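PDB 3H6E: carbohydrate kinase, FGGY, which probably acts as a carbohydrate kinase of the FGGY family, transferring a phosphate group to an unspecified sugar or related substrate. Local coordinates for residues K15-V20 / V34-P39; P319-L324 / E399-V404; R280-N285 / P294-M299. All blocks are in the same frame, centred on the assembly; numbering follows the deposited sequence.

Overall arrangement
Contacts 1 and 3 are variations on one theme, an antiparallel hairpin closing the edge of a sheet, while contact 2 joins two helix starts far apart in sequence. Contact 1 lies at the surface and relies on backbone bonds and a serine hydroxyl. Contact 3 is buried nearer the middle of the chain and adds a salt bridge and a bridging water. Contact 2, also buried though its centre is about 25 Å from the centre of the chain, brings a glutamine amide to a helix start beside an apolar pair. Between nearest atoms, contacts 2 and 3 lie about 6 Å apart, side chains of both resting on helix 363-384, and contact 1 about 14 to 15 Å from either.

Contact 1 (K15-V20 / V34-P39); sequences KTLSKV and VRPSIP
Leu17 and Pro36 form a non-hydrogen-bonded antiparallel pair where strand 17-20 meets the weakly bonded strand 34-36, the axes of these short segments approaching to 4.8 Å with their N-to-C directions 164° apart. At such a position the backbone N points away from the partner strand, so the missing N-H of Pro36 costs no bond to strand 17-20. One residue further, the backbone N of Ser37 donates to Thr16 O over 3.1 Å, and Ser37 CB packs 3.6 Å from Lys15 O.

Ser18 grips the facing carbonyl twice. Its backbone N donates to Arg35 O at 3.2 Å with a nearly straight N-H, tilted out of the carbonyl plane, while its OG donates to the same Arg35 O at 2.8 Å within that plane. The hydroxyl gets there because chi1 of 50° sets OG between the backbone N and the carbonyl carbon of its own residue. Replacing Ser18 with an alanine would probably leave Arg35 O held across this contact by a single backbone donor, with the in-plane bond lost and the carbonyl freer to tilt.

The two strands make the hairpin 17-23/29-36 at the edge of the sheet in the first half of the chain, consistent with the actin-like ATPase fold of the family. Residues Lys15 and Thr16 belong to the turn that leads from strand 9-13 into this hairpin, where relatives carry a phosphate-binding loop.

On the face of Ser18 and Arg35, the Arg35 CD methylene passes 3.9 Å from Ser18 OG before the guanidinium leaves for a salt bridge with Asp52; Trp56 of helix 50-63 touches both residues. On the opposite face, Leu17 CD2 comes over the start of the proline ring, 3.9 Å from Pro36 CA.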
loop_
_atom_site.group_PDB
_atom_site.type_symbol
_atom_site.label_atom_id
_atom_site.label_comp_id
_atom_site.label_asym_id
_atom_site.label_seq_id
_atom_site.Cartn_x
_atom_site.Cartn_y
_atom_site.Cartn_z
ATOM N N LYS A 15 -4.464 5.075 -7.844
ATOM C CA LYS A 15 -3.558 5.668 -8.815
ATOM C C LYS A 15 -3.880 5.265 -10.252
ATOM O O LYS A 15 -3.828 6.096 -11.157
ATOM C CB LYS A 15 -2.102 5.340 -8.474
ATOM C CG LYS A 15 -1.095 6.208 -9.211
ATOM C CD LYS A 15 -1.547 7.663 -9.245
ATOM C CE LYS A 15 -0.422 8.589 -9.687
ATOM N NZ LYS A 15 0.199 8.153 -10.969
ATOM N N THR A 16 -4.213 3.996 -10.460
ATOM C CA THR A 16 -4.514 3.510 -11.803
ATOM C C THR A 16 -6.013 3.270 -12.011
ATOM O O THR A 16 -6.513 3.357 -13.135
ATOM C CB THR A 16 -3.721 2.228 -12.146
ATOM O OG1 THR A 16 -4.241 1.116 -11.408
ATOM C CG2 THR A 16 -2.247 2.409 -11.811
ATOM N N LEU A 17 -6.726 2.970 -10.931
ATOM C CA LEU A 17 -8.163 2.723 -11.024
ATOM C C LEU A 17 -8.945 3.482 -9.962
ATOM O O LEU A 17 -8.586 3.473 -8.786
ATOM C CB LEU A 17 -8.468 1.225 -10.919
ATOM C CG LEU A 17 -8.080 0.353 -12.115
ATOM C CD1 LEU A 17 -8.436 -1.104 -11.856
ATOM C CD2 LEU A 17 -8.749 0.852 -13.386
ATOM N N SER A 18 -10.016 4.142 -10.393
ATOM C CA SER A 18 -10.953 4.769 -9.470
ATOM C C SER A 18 -12.254 3.971 -9.427
ATOM O O SER A 18 -12.884 3.730 -10.456
ATOM C CB SER A 18 -11.216 6.227 -9.859
ATOM O OG SER A 18 -11.546 6.347 -11.229
ATOM N N LYS A 19 -12.640 3.550 -8.228
ATOM C CA LYS A 19 -13.793 2.679 -8.056
ATOM C C LYS A 19 -14.798 3.268 -7.074
ATOM O O LYS A 19 -14.439 3.667 -5.969
ATOM C CB LYS A 19 -13.345 1.308 -7.546
ATOM C CG LYS A 19 -12.032 0.817 -8.138
ATOM C CD LYS A 19 -11.743 -0.621 -7.727
ATOM C CE LYS A 19 -10.604 -1.217 -8.547
ATOM N NZ LYS A 19 -10.443 -2.683 -8.314
ATOM N N VAL A 20 -16.059 3.319 -7.485
ATOM C CA VAL A 20 -17.138 3.676 -6.578
ATOM C C VAL A 20 -17.988 2.438 -6.329
ATOM O O VAL A 20 -18.339 1.718 -7.265
ATOM C CB VAL A 20 -18.005 4.813 -7.137
ATOM C CG1 VAL A 20 -19.091 5.186 -6.138
ATOM C CG2 VAL A 20 -17.139 6.021 -7.470
ATOM N N VAL A 34 -16.246 1.417 -12.164
ATOM C CA VAL A 34 -14.820 1.683 -12.288
ATOM C C VAL A 34 -14.507 2.577 -13.486
ATOM O O VAL A 34 -15.396 2.930 -14.263
ATOM C CB VAL A 34 -14.012 0.385 -12.399
ATOM C CG1 VAL A 34 -14.556 -0.649 -11.424
ATOM C CG2 VAL A 34 -14.052 -0.144 -13.825
ATOM N N ARG A 35 -13.233 2.927 -13.629
ATOM C CA ARG A 35 -12.804 3.900 -14.623
ATOM C C ARG A 35 -11.323 4.204 -14.442
ATOM O O ARG A 35 -10.916 4.724 -13.404
ATOM C CB ARG A 35 -13.606 5.186 -14.455
ATOM C CG ARG A 35 -13.080 6.364 -15.239
ATOM C CD ARG A 35 -13.324 7.648 -14.474
ATOM N NE ARG A 35 -13.538 8.779 -15.366
ATOM C CZ ARG A 35 -13.326 10.046 -15.029
ATOM N NH1 ARG A 35 -12.876 10.347 -13.818
ATOM N NH2 ARG A 35 -13.556 11.011 -15.908
ATOM N N PRO A 36 -10.508 3.885 -15.456
ATOM C CA PRO A 36 -9.069 4.156 -15.363
ATOM C C PRO A 36 -8.818 5.629 -15.076
ATOM O O PRO A 36 -9.632 6.472 -15.454
ATOM C CB PRO A 36 -8.551 3.794 -16.759
ATOM C CG PRO A 36 -9.566 2.849 -17.314
ATOM C CD PRO A 36 -10.883 3.299 -16.755
ATOM N N SER A 37 -7.709 5.934 -14.411
ATOM C CA SER A 37 -7.369 7.314 -14.082
ATOM C C SER A 37 -6.366 7.867 -15.087
ATOM O O SER A 37 -5.188 7.512 -15.052
ATOM C CB SER A 37 -6.781 7.392 -12.672
ATOM O OG SER A 37 -7.413 6.468 -11.799
ATOM N N ILE A 38 -6.830 8.731 -15.986
ATOM C CA ILE A 38 -5.950 9.328 -16.989
ATOM C C ILE A 38 -5.290 10.596 -16.448
ATOM O O ILE A 38 -5.932 11.392 -15.757
ATOM C CB ILE A 38 -6.702 9.644 -18.302
ATOM C CG1 ILE A 38 -7.163 11.103 -18.337
ATOM C CG2 ILE A 38 -7.871 8.686 -18.492
ATOM C CD1 ILE A 38 -7.960 11.464 -19.574
ATOM N N PRO A 39 -3.995 10.777 -16.746
ATOM C CA PRO A 39 -3.245 11.949 -16.280
ATOM C C PRO A 39 -3.753 13.235 -16.919
ATOM O O PRO A 39 -4.412 13.194 -17.957
ATOM C CB PRO A 39 -1.812 11.659 -16.741
ATOM C CG PRO A 39 -1.764 10.184 -16.970
ATOM C CD PRO A 39 -3.131 9.822 -17.462
#

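Contact 2 (P319-L324 / E399-V404); sequences PDQPAL and EADVFV
Gln321 reaches across to the start of helix 401-410, and each step of its side chain meets something there. CB lies 3.5 Å from Asp401 OD2. CG, anti to its own carbonyl carbon (chi1 -67°), stays beside that carboxylate oxygen and comes 3.7 Å from Glu399 O. A bend at chi2 then turns the amide inward, bringing CD to 3.2 Å from Glu399 O. At the tip, as modelled, NE2 is 2.9 Å from Asp401 N and OE1 is 3.3 Å from Glu399 O. The amide is probably turned over in the model; reversed, its nitrogen may donate to Glu399 O and its oxygen accept from Asp401 N. Its plane stands 39° from that of the Asp401 carboxylate. Ala400 is the N-cap, and the amide lies next to the residues flanking it.

One turn on from Gln321, Leu324 CB packs 3.8 Å from Val402 CG2. Both segments belong to the FGGY C-terminal domain, probably actin-like in fold. Helix 363-384 packs against both, Phe364 and Arg367 meeting Leu324 and Cys371 meeting Val402, with Asp320 salt-bridged to Arg367. Val404 rests on strand 415-419, placing helix 401-410 against it.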
loop_
_atom_site.group_PDB
_atom_site.type_symbol
_atom_site.label_atom_id
_atom_site.label_comp_id
_atom_site.label_asym_id
_atom_site.label_seq_id
_atom_site.Cartn_x
_atom_site.Cartn_y
_atom_site.Cartn_z
ATOM N N PRO A 319 -3.768 -24.234 -12.930
ATOM C CA PRO A 319 -3.559 -25.613 -13.391
ATOM C C PRO A 319 -2.095 -26.044 -13.348
ATOM O O PRO A 319 -1.810 -27.241 -13.367
ATOM C CB PRO A 319 -4.054 -25.573 -14.837
ATOM C CG PRO A 319 -5.099 -24.519 -14.833
ATOM C CD PRO A 319 -4.608 -23.466 -13.869
ATOM N N ASP A 320 -1.183 -25.080 -13.277
ATOM C CA ASP A 320 0.245 -25.379 -13.271
ATOM C C ASP A 320 0.789 -25.711 -11.882
ATOM O O ASP A 320 1.880 -26.270 -11.754
ATOM C CB ASP A 320 1.038 -24.210 -13.859
ATOM C CG ASP A 320 0.850 -24.070 -15.354
ATOM O OD1 ASP A 320 -0.144 -24.605 -15.890
ATOM O OD2 ASP A 320 1.701 -23.422 -15.996
ATOM N N GLN A 321 0.034 -25.366 -10.845
ATOM C CA GLN A 321 0.522 -25.503 -9.472
ATOM C C GLN A 321 1.082 -26.885 -9.118
ATOM O O GLN A 321 2.192 -26.981 -8.593
ATOM C CB GLN A 321 -0.541 -25.062 -8.461
ATOM C CG GLN A 321 -0.848 -23.573 -8.517
ATOM C CD GLN A 321 0.412 -22.722 -8.592
ATOM O OE1 GLN A 321 0.532 -21.852 -9.456
ATOM N NE2 GLN A 321 1.361 -22.979 -7.696
ATOM N N PRO A 322 0.321 -27.956 -9.400
ATOM C CA PRO A 322 0.795 -29.297 -9.031
ATOM C C PRO A 322 2.136 -29.633 -9.673
ATOM O O PRO A 322 3.003 -30.205 -9.013
ATOM C CB PRO A 322 -0.300 -30.220 -9.572
ATOM C CG PRO A 322 -1.518 -29.365 -9.643
ATOM C CD PRO A 322 -1.022 -27.995 -10.006
ATOM N N ALA A 323 2.303 -29.275 -10.942
ATOM C CA ALA A 323 3.548 -29.550 -11.652
ATOM C C ALA A 323 4.681 -28.668 -11.130
ATOM O O ALA A 323 5.819 -29.122 -10.981
ATOM C CB ALA A 323 3.363 -29.364 -13.146
ATOM N N LEU A 324 4.362 -27.406 -10.861
ATOM C CA LEU A 324 5.287 -26.517 -10.172
ATOM C C LEU A 324 5.684 -27.169 -8.857
ATOM O O LEU A 324 6.865 -27.265 -8.517
ATOM C CB LEU A 324 4.610 -25.174 -9.893
ATOM C CG LEU A 324 4.857 -24.025 -10.870
ATOM C CD1 LEU A 324 5.589 -24.506 -12.108
ATOM C CD2 LEU A 324 3.532 -23.376 -11.249
ATOM N N GLU A 399 -1.688 -17.329 -5.021
ATOM C CA GLU A 399 -2.004 -18.529 -5.782
ATOM C C GLU A 399 -0.734 -19.275 -6.175
ATOM O O GLU A 399 -0.791 -20.262 -6.906
ATOM C CB GLU A 399 -2.814 -18.180 -7.033
ATOM C CG GLU A 399 -4.322 -18.301 -6.863
ATOM C CD GLU A 399 -4.930 -17.126 -6.124
ATOM O OE1 GLU A 399 -4.307 -16.041 -6.126
ATOM O OE2 GLU A 399 -6.033 -17.289 -5.550
ATOM N N ALA A 400 0.407 -18.800 -5.684
ATOM C CA ALA A 400 1.696 -19.423 -5.989
ATOM C C ALA A 400 2.086 -20.462 -4.936
ATOM O O ALA A 400 2.854 -20.173 -4.017
ATOM C CB ALA A 400 2.778 -18.368 -6.128
ATOM N N ASP A 401 1.553 -21.673 -5.091
ATOM C CA ASP A 401 1.750 -22.759 -4.127
ATOM C C ASP A 401 3.190 -22.952 -3.654
ATOM O O ASP A 401 3.434 -23.171 -2.470
ATOM C CB ASP A 401 1.199 -24.078 -4.679
ATOM C CG ASP A 401 -0.213 -24.360 -4.206
ATOM O OD1 ASP A 401 -0.407 -24.491 -2.979
ATOM O OD2 ASP A 401 -1.126 -24.460 -5.054
ATOM N N VAL A 402 4.142 -22.888 -4.573
ATOM C CA VAL A 402 5.537 -23.090 -4.207
ATOM C C VAL A 402 6.019 -21.968 -3.292
ATOM O O VAL A 402 6.773 -22.209 -2.347
ATOM C CB VAL A 402 6.447 -23.172 -5.444
ATOM C CG1 VAL A 402 7.873 -23.474 -5.028
ATOM C CG2 VAL A 402 5.925 -24.234 -6.417
ATOM N N PHE A 403 5.574 -20.747 -3.569
ATOM C CA PHE A 403 5.970 -19.593 -2.767
ATOM C C PHE A 403 5.424 -19.661 -1.342
ATOM O O PHE A 403 6.192 -19.677 -0.380
ATOM C CB PHE A 403 5.530 -18.284 -3.432
ATOM C CG PHE A 403 5.710 -17.076 -2.560
ATOM C CD1 PHE A 403 6.977 -16.622 -2.234
ATOM C CD2 PHE A 403 4.611 -16.391 -2.061
ATOM C CE1 PHE A 403 7.145 -15.510 -1.424
ATOM C CE2 PHE A 403 4.774 -15.277 -1.253
ATOM C CZ PHE A 403 6.043 -14.838 -0.935
ATOM N N VAL A 404 4.111 -19.716 -1.213
ATOM C CA VAL A 404 3.437 -19.699 0.080
ATOM C C VAL A 404 3.874 -20.877 0.945
ATOM O O VAL A 404 4.158 -20.691 2.148
ATOM C CB VAL A 404 1.906 -19.734 -0.082
ATOM C CG1 VAL A 404 1.229 -19.839 1.276
ATOM C CG2 VAL A 404 1.421 -18.503 -0.833
#

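Contact 3 (R280-N285 / P294-M299); sequences RDCLVN and PSARFM
Asp281 OD1 forms the shortest polar bond here, a salt bridge of 2.6 Å to Arg297 NE. The two side chains cross at about a right angle, and the carboxylate approaches the guanidinium obliquely, their planes 29° apart. Bends at chi2 and chi3 (70° and 81°) carry the arginine across to segment 280-285, bringing NE to the acid. Asp281 OD2 meanwhile accepts from Gly347 N, so both carboxylate oxygens are held, while Trp260 makes a cation-pi contact with the arginine. Leu283 CD2 sits at the guanidinium edge and packs 3.7 Å from Arg297 CD.

Backbone bonds fix the register: Arg297 N donates to Asp281 O at 3.0 Å, and Leu283 and Ser295 exchange a reciprocal pair, each N to the other's O at 2.8 Å. A water bridges Arg280 O and Arg297 O at the hairpin's open end, away from its turn. On the face opposite Leu283 and Ser295, Cys282 SG touches Ala296 CB at 3.7 Å.

In the FGGY C-terminal domain, probably actin-like in fold, strand 282-286 is outermost in its sheet, with strand 292-298 between it and strand 261-266. Helix 363-384 packs against the hairpin's open end, Leu384 meeting Cys282 and Val377 meeting Phe298.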
loop_
_atom_site.group_PDB
_atom_site.type_symbol
_atom_site.label_atom_id
_atom_site.label_comp_id
_atom_site.label_asym_id
_atom_site.label_seq_id
_atom_site.Cartn_x
_atom_site.Cartn_y
_atom_site.Cartn_z
ATOM N N ARG A 280 18.266 -1.184 3.323
ATOM C CA ARG A 280 17.771 -2.509 2.971
ATOM C C ARG A 280 16.279 -2.495 2.644
ATOM O O ARG A 280 15.594 -3.517 2.735
ATOM C CB ARG A 280 18.131 -3.539 4.046
ATOM C CG ARG A 280 19.522 -4.128 3.841
ATOM C CD ARG A 280 20.118 -4.710 5.111
ATOM N NE ARG A 280 19.480 -5.956 5.524
ATOM C CZ ARG A 280 19.677 -7.131 4.937
ATOM N NH1 ARG A 280 20.486 -7.223 3.897
ATOM N NH2 ARG A 280 19.057 -8.210 5.388
ATOM N N ASP A 281 15.797 -1.319 2.249
ATOM C CA ASP A 281 14.452 -1.149 1.710
ATOM C C ASP A 281 13.348 -1.361 2.755
ATOM O O ASP A 281 12.345 -2.026 2.491
ATOM C CB ASP A 281 14.242 -2.062 0.496
ATOM C CG ASP A 281 13.584 -1.340 -0.669
ATOM O OD1 ASP A 281 12.883 -0.337 -0.418
ATOM O OD2 ASP A 281 13.778 -1.758 -1.835
ATOM N N CYS A 282 13.544 -0.789 3.940
ATOM C CA CYS A 282 12.508 -0.770 4.968
ATOM C C CYS A 282 11.926 0.634 5.082
ATOM O O CYS A 282 12.537 1.604 4.633
ATOM C CB CYS A 282 13.073 -1.216 6.319
ATOM S SG CYS A 282 13.625 -2.943 6.387
ATOM N N LEU A 283 10.745 0.742 5.678
ATOM C CA LEU A 283 10.116 2.038 5.900
ATOM C C LEU A 283 9.077 1.939 7.015
ATOM O O LEU A 283 8.760 0.844 7.482
ATOM C CB LEU A 283 9.479 2.570 4.611
ATOM C CG LEU A 283 8.310 1.789 3.998
ATOM C CD1 LEU A 283 7.416 2.717 3.187
ATOM C CD2 LEU A 283 8.795 0.617 3.149
ATOM N N VAL A 284 8.557 3.078 7.449
ATOM C CA VAL A 284 7.574 3.079 8.518
ATOM C C VAL A 284 6.277 3.755 8.109
ATOM O O VAL A 284 6.240 4.961 7.886
ATOM C CB VAL A 284 8.097 3.770 9.783
ATOM C CG1 VAL A 284 7.079 3.606 10.913
ATOM C CG2 VAL A 284 9.457 3.203 10.178
ATOM N N ASN A 285 5.220 2.959 8.011
ATOM C CA ASN A 285 3.883 3.470 7.784
ATOM C C ASN A 285 3.167 3.634 9.113
ATOM O O ASN A 285 3.739 3.374 10.171
ATOM C CB ASN A 285 3.100 2.531 6.868
ATOM C CG ASN A 285 3.676 2.476 5.462
ATOM O OD1 ASN A 285 3.869 3.511 4.819
ATOM N ND2 ASN A 285 3.957 1.267 4.978
ATOM N N PRO A 294 5.697 -1.004 10.849
ATOM C CA PRO A 294 7.004 -1.346 10.281
ATOM C C PRO A 294 6.845 -2.076 8.953
ATOM O O PRO A 294 6.029 -2.992 8.847
ATOM C CB PRO A 294 7.611 -2.274 11.337
ATOM C CG PRO A 294 6.956 -1.866 12.610
ATOM C CD PRO A 294 5.552 -1.481 12.232
ATOM N N SER A 295 7.620 -1.665 7.953
ATOM C CA SER A 295 7.475 -2.203 6.607
ATOM C C SER A 295 8.814 -2.534 5.959
ATOM O O SER A 295 9.817 -1.879 6.217
ATOM C CB SER A 295 6.715 -1.210 5.727
ATOM O OG SER A 295 5.577 -0.707 6.408
ATOM N N ALA A 296 8.812 -3.557 5.112
ATOM C CA ALA A 296 9.985 -3.909 4.323
ATOM C C ALA A 296 9.523 -4.419 2.970
ATOM O O ALA A 296 8.650 -5.283 2.900
ATOM C CB ALA A 296 10.807 -4.964 5.030
ATOM N N ARG A 297 10.088 -3.881 1.895
ATOM C CA ARG A 297 9.746 -4.364 0.562
ATOM C C ARG A 297 10.937 -4.819 -0.275
ATOM O O ARG A 297 12.100 -4.598 0.074
ATOM C CB ARG A 297 8.906 -3.344 -0.229
ATOM C CG ARG A 297 8.819 -1.938 0.350
ATOM C CD ARG A 297 10.129 -1.179 0.256
ATOM N NE ARG A 297 10.383 -0.567 -1.051
ATOM C CZ ARG A 297 9.840 0.578 -1.465
ATOM N NH1 ARG A 297 8.977 1.220 -0.692
ATOM N NH2 ARG A 297 10.146 1.076 -2.658
ATOM N N PHE A 298 10.608 -5.481 -1.376
ATOM C CA PHE A 298 11.553 -5.806 -2.432
ATOM C C PHE A 298 10.711 -6.112 -3.665
ATOM O O PHE A 298 9.563 -6.537 -3.544
ATOM C CB PHE A 298 12.455 -6.987 -2.049
ATOM C CG PHE A 298 11.773 -8.325 -2.091
ATOM C CD1 PHE A 298 10.936 -8.725 -1.063
ATOM C CD2 PHE A 298 11.992 -9.197 -3.147
ATOM C CE1 PHE A 298 10.314 -9.964 -1.094
ATOM C CE2 PHE A 298 11.374 -10.438 -3.185
ATOM C CZ PHE A 298 10.531 -10.820 -2.153
HETATM N N MSE A 299 11.265 -5.872 -4.845
HETATM C CA MSE A 299 10.483 -5.992 -6.068
HETATM C C MSE A 299 10.349 -7.431 -6.534
HETATM O O MSE A 299 10.760 -7.778 -7.640
HETATM C CB MSE A 299 11.073 -5.116 -7.166
HETATM C CG MSE A 299 10.614 -3.676 -7.068
HETATM SE SE MSE A 299 10.906 -2.704 -8.720
HETATM C CE MSE A 299 12.792 -2.330 -8.463
HETATM O O HOH W 1 13.270 -5.558 2.527
#